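Local coordinates for uncharacterized protein (Staphylococcus aureus subsp. aureus, PDB 3H04) that is of unknown function but has an alpha/beta-hydrolase fold with a probable Ser-His-Asp triad, consistent with an esterase-like hydrolase, at residues N46-Q51 with F101-G106; D61-S66 with D87-Q92. One frame throughout, in Å; residues are numbered along the deposited sequence.

How the contacts relate
Contacts 1 and 2 both reach the same eight-stranded mixed sheet, and their centres lie about 15 Å apart. Along the chain contact 2 is nested within contact 1: helix 50-56 runs into strand 60-65, and helix 75-91 is followed by strand 98-103, with strand 30-35 between those two strands in the sheet. The loop of contact 1 touches the Leu-62 and Gln-64 side of strand 60-65, Leu-48 CD1 packing 3.8 Å from Leu-62 CD2. Contact 1 also sets that loop against the C-terminal end of strand 98-103, where the probable nucleophile turn begins. Contact 2 sets helix 75-91 against the other, Ile-63 and Leu-65 side, so turn and helix share one sheet.

Contact 1 of 2, residues N46-Q51 with F101-G106; sequences NDLSPQ and FGRSSG
The guanidinium of Arg-103 has Leu-48 over one face and Asp-47 at its edge. Leu-48 CD2 sits over the centre of the group, 3.6 Å from Arg-103 CZ, while the Asp-47 carboxylate is turned almost perpendicular, the two planes standing 86° apart. Arg-103 occupies the first variable position of a Gly-102-x-Ser-104-x-Gly-106 sequence at the end of strand 98-103, the pattern of a nucleophile elbow in alpha/beta-hydrolases. In keeping with that assignment, Ser-104 has a positive phi and its OG is hydrogen-bonded to His-248, so it is probably the nucleophile.

Two weak hydrogen bonds leave Arg-103 NH2, one to the backbone Asp-47 O at 3.3 Å and one to Asp-47 OD1, the latter forming part of a salt bridge. The angle at hydrogen is 127° for the carbonyl, so that bond is both long and well off straight. The Arg-103 chain reaches the loop with a bend at chi3 (-60°), which brings the guanidinium beneath the leucine methyl. Outside the segments, Asp-251 makes a salt bridge with NH1, and the hydroxyl of Tyr-34 hydrogen-bonds with both Arg-103 NE and Asp-47 OD1. This network probably helps fix the rotation of the group and pairs the guanidinium with two carboxylates, Asp-47 and Asp-251.

Leu-48 CD2 also approaches Phe-101 CE2 obliquely, at 4.3 Å, extending the apolar contact from the loop to the strand. Tyr-262 of helix 256-273 touches Leu-48, Phe-101 and Arg-103. Water reinforces the polar side: one molecule donates to Asp-47 OD2 at 2.6 Å and weakly accepts from Arg-103 NE. A second donates to Asp-47 O and accepts from Arg-103 NH1, and it also accepts from Ser-49 N at 2.7 Å.

Contact 2 of 2, residues D61-S66 with D87-Q92; sequences DLIQLS and DAIQSQ
Ile-89 carries the helix side of this contact, meeting Ile-63 and Leu-65 of strand 60-65; its CA is the nearest to that of Ile-63, at 8.0 Å. Before it in the sequence, Ala-88 touches Val-8 of strand 4-9. Both branches of Ile-89 take part. CD1 packs 3.6 Å from Ile-63 CG2 and reaches Leu-65 CD2 at 4.2 Å, while Ile-89 CG2 lies 4.1 Å from Ile-63 CD1. The two isoleucine chains run antiparallel alongside one another, and Leu-65 lies across Ile-89 nearly perpendicular. In Ile-89, chi1 (-61°) directs the CG1 branch beside the backbone N, and chi2 (148°), away from the usual staggered values, then turns CD1 toward Ile-63 and Leu-65. Ser-91 OG folds back to donate to Ala-88 O at 2.9 Å, from above the carbonyl plane, and Gln-92 OE1 is hydrogen-bonded to Tyr-18 OH. Between residues 61-66 and 87-92 the contact is made by apolar side chains. It belongs to a beta-alpha-beta crossover in which strand 60-65, helix 75-91 and the parallel strand 98-103 follow one another, passing over strand 30-35, as in the alpha/beta-hydrolase fold.

Contact 1 of 2, residues N46-Q51 with F101-G106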
loop_
_atom_site.group_PDB
_atom_site.type_symbol
_atom_site.label_atom_id
_atom_site.label_comp_id
_atom_site.label_asym_id
_atom_site.label_seq_id
_atom_site.Cartn_x
_atom_site.Cartn_y
_atom_site.Cartn_z
ATOM N N ASN A 46 -1.517 -10.837 -4.319
ATOM C CA ASN A 46 -2.139 -11.881 -3.497
ATOM C C ASN A 46 -1.286 -12.302 -2.286
ATOM O O ASN A 46 -1.021 -13.493 -2.114
ATOM C CB ASN A 46 -2.516 -13.124 -4.330
ATOM C CG ASN A 46 -1.310 -13.778 -4.981
ATOM O OD1 ASN A 46 -0.282 -13.120 -5.223
ATOM N ND2 ASN A 46 -1.421 -15.062 -5.277
ATOM N N ASP A 47 -0.877 -11.328 -1.462
ATOM C CA ASP A 47 -0.000 -11.572 -0.303
ATOM C C ASP A 47 -0.733 -11.542 1.030
ATOM O O ASP A 47 -0.092 -11.708 2.067
ATOM C CB ASP A 47 1.203 -10.607 -0.241
ATOM C CG ASP A 47 0.807 -9.144 0.054
ATOM O OD1 ASP A 47 -0.401 -8.804 0.013
ATOM O OD2 ASP A 47 1.721 -8.341 0.327
ATOM N N LEU A 48 -2.062 -11.390 1.006
ATOM C CA LEU A 48 -2.886 -11.397 2.217
ATOM C C LEU A 48 -3.141 -12.844 2.682
ATOM O O LEU A 48 -3.510 -13.673 1.862
ATOM C CB LEU A 48 -4.266 -10.758 1.962
ATOM C CG LEU A 48 -4.323 -9.235 1.964
ATOM C CD1 LEU A 48 -5.727 -8.796 1.642
ATOM C CD2 LEU A 48 -3.857 -8.679 3.354
ATOM N N SER A 49 -3.004 -13.140 3.976
ATOM C CA SER A 49 -3.410 -14.481 4.485
ATOM C C SER A 49 -4.880 -14.760 4.194
ATOM O O SER A 49 -5.734 -13.878 4.329
ATOM C CB SER A 49 -3.187 -14.673 5.992
ATOM O OG SER A 49 -1.958 -14.065 6.421
ATOM N N PRO A 50 -5.191 -16.017 3.852
ATOM C CA PRO A 50 -6.579 -16.464 3.686
ATOM C C PRO A 50 -7.480 -16.048 4.846
ATOM O O PRO A 50 -8.664 -15.710 4.646
ATOM C CB PRO A 50 -6.443 -18.001 3.669
ATOM C CG PRO A 50 -5.065 -18.236 3.160
ATOM C CD PRO A 50 -4.226 -17.122 3.690
ATOM N N GLN A 51 -6.934 -16.088 6.055
ATOM C CA GLN A 51 -7.718 -15.742 7.253
ATOM C C GLN A 51 -8.177 -14.280 7.226
ATOM O O GLN A 51 -9.309 -13.977 7.634
ATOM C CB GLN A 51 -6.928 -16.039 8.546
ATOM C CG GLN A 51 -6.796 -17.518 8.781
ATOM C CD GLN A 51 -5.665 -17.874 9.713
ATOM O OE1 GLN A 51 -4.687 -18.487 9.290
ATOM N NE2 GLN A 51 -5.784 -17.493 10.982
ATOM N N PHE A 101 -7.410 -0.061 0.871
ATOM C CA PHE A 101 -6.772 -0.769 1.969
ATOM C C PHE A 101 -5.391 -1.033 1.460
ATOM O O PHE A 101 -5.258 -1.748 0.468
ATOM C CB PHE A 101 -7.519 -2.070 2.286
ATOM C CG PHE A 101 -6.766 -3.002 3.206
ATOM C CD1 PHE A 101 -5.839 -2.515 4.103
ATOM C CD2 PHE A 101 -6.987 -4.372 3.148
ATOM C CE1 PHE A 101 -5.163 -3.353 4.990
ATOM C CE2 PHE A 101 -6.286 -5.242 3.996
ATOM C CZ PHE A 101 -5.393 -4.739 4.930
ATOM N N GLY A 102 -4.383 -0.412 2.080
ATOM C CA GLY A 102 -2.985 -0.691 1.762
ATOM C C GLY A 102 -2.163 -1.076 2.975
ATOM O O GLY A 102 -2.512 -0.772 4.144
ATOM N N ARG A 103 -1.068 -1.772 2.707
ATOM C CA ARG A 103 -0.071 -2.101 3.702
ATOM C C ARG A 103 1.215 -1.523 3.221
ATOM O O ARG A 103 1.616 -1.726 2.066
ATOM C CB ARG A 103 0.040 -3.615 3.936
ATOM C CG ARG A 103 -1.324 -4.202 4.335
ATOM C CD ARG A 103 -1.313 -5.575 4.883
ATOM N NE ARG A 103 -0.755 -6.564 3.943
ATOM C CZ ARG A 103 -0.442 -7.830 4.252
ATOM N NH1 ARG A 103 -0.603 -8.298 5.475
ATOM N NH2 ARG A 103 0.026 -8.643 3.315
ATOM N N SER A 104 1.885 -0.828 4.135
ATOM C CA SER A 104 3.193 -0.260 3.904
ATOM C C SER A 104 3.065 0.758 2.736
ATOM O O SER A 104 2.225 1.652 2.777
ATOM C CB SER A 104 4.234 -1.386 3.704
ATOM O OG SER A 104 5.525 -0.868 3.929
ATOM N N SER A 105 3.884 0.638 1.693
ATOM C CA SER A 105 3.789 1.507 0.544
ATOM C C SER A 105 2.445 1.413 -0.186
ATOM O O SER A 105 2.046 2.356 -0.844
ATOM C CB SER A 105 4.926 1.172 -0.435
ATOM O OG SER A 105 4.957 -0.250 -0.720
ATOM N N GLY A 106 1.737 0.295 -0.080
ATOM C CA GLY A 106 0.379 0.231 -0.587
ATOM C C GLY A 106 -0.586 1.174 0.096
ATOM O O GLY A 106 -1.571 1.631 -0.529
HETATM O O HOH W 1 1.559 -6.088 1.569
HETATM O O HOH W 2 -1.022 -11.513 4.873
#

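Contact 2 of 2, residues D61-S66 with D87-Q92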
loop_
_atom_site.group_PDB
_atom_site.type_symbol
_atom_site.label_atom_id
_atom_site.label_comp_id
_atom_site.label_asym_id
_atom_site.label_seq_id
_atom_site.Cartn_x
_atom_site.Cartn_y
_atom_site.Cartn_z
ATOM N N ASP A 61 -16.653 -6.979 -1.021
ATOM C CA ASP A 61 -15.776 -7.524 -2.078
ATOM C C ASP A 61 -14.371 -7.016 -1.827
ATOM O O ASP A 61 -14.200 -5.882 -1.351
ATOM C CB ASP A 61 -16.213 -7.063 -3.475
ATOM C CG ASP A 61 -17.520 -7.713 -3.932
ATOM O OD1 ASP A 61 -18.189 -8.385 -3.112
ATOM O OD2 ASP A 61 -17.853 -7.526 -5.114
ATOM N N LEU A 62 -13.385 -7.861 -2.145
ATOM C CA LEU A 62 -11.976 -7.555 -1.998
ATOM C C LEU A 62 -11.331 -7.627 -3.378
ATOM O O LEU A 62 -11.395 -8.654 -4.024
ATOM C CB LEU A 62 -11.279 -8.536 -1.040
ATOM C CG LEU A 62 -9.807 -8.199 -0.773
ATOM C CD1 LEU A 62 -9.707 -6.831 -0.087
ATOM C CD2 LEU A 62 -9.180 -9.293 0.086
ATOM N N ILE A 63 -10.753 -6.520 -3.826
ATOM C CA ILE A 63 -10.148 -6.456 -5.158
ATOM C C ILE A 63 -8.649 -6.221 -5.034
ATOM O O ILE A 63 -8.248 -5.192 -4.533
ATOM C CB ILE A 63 -10.773 -5.352 -5.974
ATOM C CG1 ILE A 63 -12.287 -5.510 -5.989
ATOM C CG2 ILE A 63 -10.219 -5.408 -7.426
ATOM C CD1 ILE A 63 -13.092 -4.627 -5.044
ATOM N N GLN A 64 -7.822 -7.161 -5.471
ATOM C CA GLN A 64 -6.385 -7.049 -5.257
ATOM C C GLN A 64 -5.702 -6.504 -6.504
ATOM O O GLN A 64 -5.657 -7.197 -7.528
ATOM C CB GLN A 64 -5.870 -8.410 -4.781
ATOM C CG GLN A 64 -6.640 -8.733 -3.524
ATOM C CD GLN A 64 -6.298 -10.004 -2.853
ATOM O OE1 GLN A 64 -7.158 -10.874 -2.767
ATOM N NE2 GLN A 64 -5.089 -10.103 -2.275
ATOM N N LEU A 65 -5.256 -5.257 -6.475
ATOM C CA LEU A 65 -4.748 -4.666 -7.711
ATOM C C LEU A 65 -3.270 -4.799 -7.885
ATOM O O LEU A 65 -2.558 -5.088 -6.952
ATOM C CB LEU A 65 -5.169 -3.192 -7.936
ATOM C CG LEU A 65 -4.667 -2.010 -7.159
ATOM C CD1 LEU A 65 -3.216 -1.686 -7.381
ATOM C CD2 LEU A 65 -5.618 -0.747 -7.512
ATOM N N SER A 66 -2.821 -4.614 -9.116
ATOM C CA SER A 66 -1.400 -4.707 -9.438
ATOM C C SER A 66 -0.911 -3.420 -10.063
ATOM O O SER A 66 -1.709 -2.648 -10.628
ATOM C CB SER A 66 -1.164 -5.896 -10.359
ATOM O OG SER A 66 -1.462 -7.096 -9.613
ATOM N N ASP A 87 -9.717 3.072 -11.391
ATOM C CA ASP A 87 -10.858 3.600 -12.172
ATOM C C ASP A 87 -11.622 2.529 -12.886
ATOM O O ASP A 87 -12.857 2.605 -13.009
ATOM C CB ASP A 87 -10.423 4.655 -13.178
ATOM C CG ASP A 87 -9.908 5.906 -12.511
ATOM O OD1 ASP A 87 -10.299 6.130 -11.347
ATOM O OD2 ASP A 87 -9.087 6.637 -13.135
ATOM N N ALA A 88 -10.904 1.531 -13.356
ATOM C CA ALA A 88 -11.541 0.362 -13.954
ATOM C C ALA A 88 -12.353 -0.368 -12.885
ATOM O O ALA A 88 -13.458 -0.790 -13.134
ATOM C CB ALA A 88 -10.518 -0.548 -14.582
ATOM N N ILE A 89 -11.827 -0.478 -11.673
ATOM C CA ILE A 89 -12.589 -1.118 -10.579
ATOM C C ILE A 89 -13.765 -0.274 -10.131
ATOM O O ILE A 89 -14.866 -0.813 -9.988
ATOM C CB ILE A 89 -11.677 -1.476 -9.350
ATOM C CG1 ILE A 89 -10.599 -2.468 -9.774
ATOM C CG2 ILE A 89 -12.537 -2.039 -8.143
ATOM C CD1 ILE A 89 -9.210 -2.298 -8.978
ATOM N N GLN A 90 -13.557 1.027 -9.903
ATOM C CA GLN A 90 -14.651 1.903 -9.473
ATOM C C GLN A 90 -15.831 1.885 -10.465
ATOM O O GLN A 90 -16.974 1.799 -10.039
ATOM C CB GLN A 90 -14.212 3.355 -9.243
ATOM C CG GLN A 90 -15.314 4.246 -8.588
ATOM C CD GLN A 90 -14.782 5.516 -7.864
ATOM O OE1 GLN A 90 -13.935 6.263 -8.403
ATOM N NE2 GLN A 90 -15.309 5.779 -6.651
ATOM N N SER A 91 -15.569 1.941 -11.777
ATOM C CA SER A 91 -16.687 1.935 -12.735
ATOM C C SER A 91 -17.553 0.671 -12.565
ATOM O O SER A 91 -18.763 0.711 -12.786
ATOM C CB SER A 91 -16.181 2.041 -14.178
ATOM O OG SER A 91 -15.402 0.922 -14.489
ATOM N N GLN A 92 -16.932 -0.431 -12.141
ATOM C CA GLN A 92 -17.621 -1.709 -11.915
ATOM C C GLN A 92 -18.457 -1.787 -10.609
ATOM O O GLN A 92 -19.170 -2.764 -10.375
ATOM C CB GLN A 92 -16.547 -2.782 -11.900
ATOM C CG GLN A 92 -16.980 -4.215 -11.988
ATOM C CD GLN A 92 -15.785 -5.081 -12.335
ATOM O OE1 GLN A 92 -14.688 -4.565 -12.509
ATOM N NE2 GLN A 92 -15.985 -6.390 -12.433
#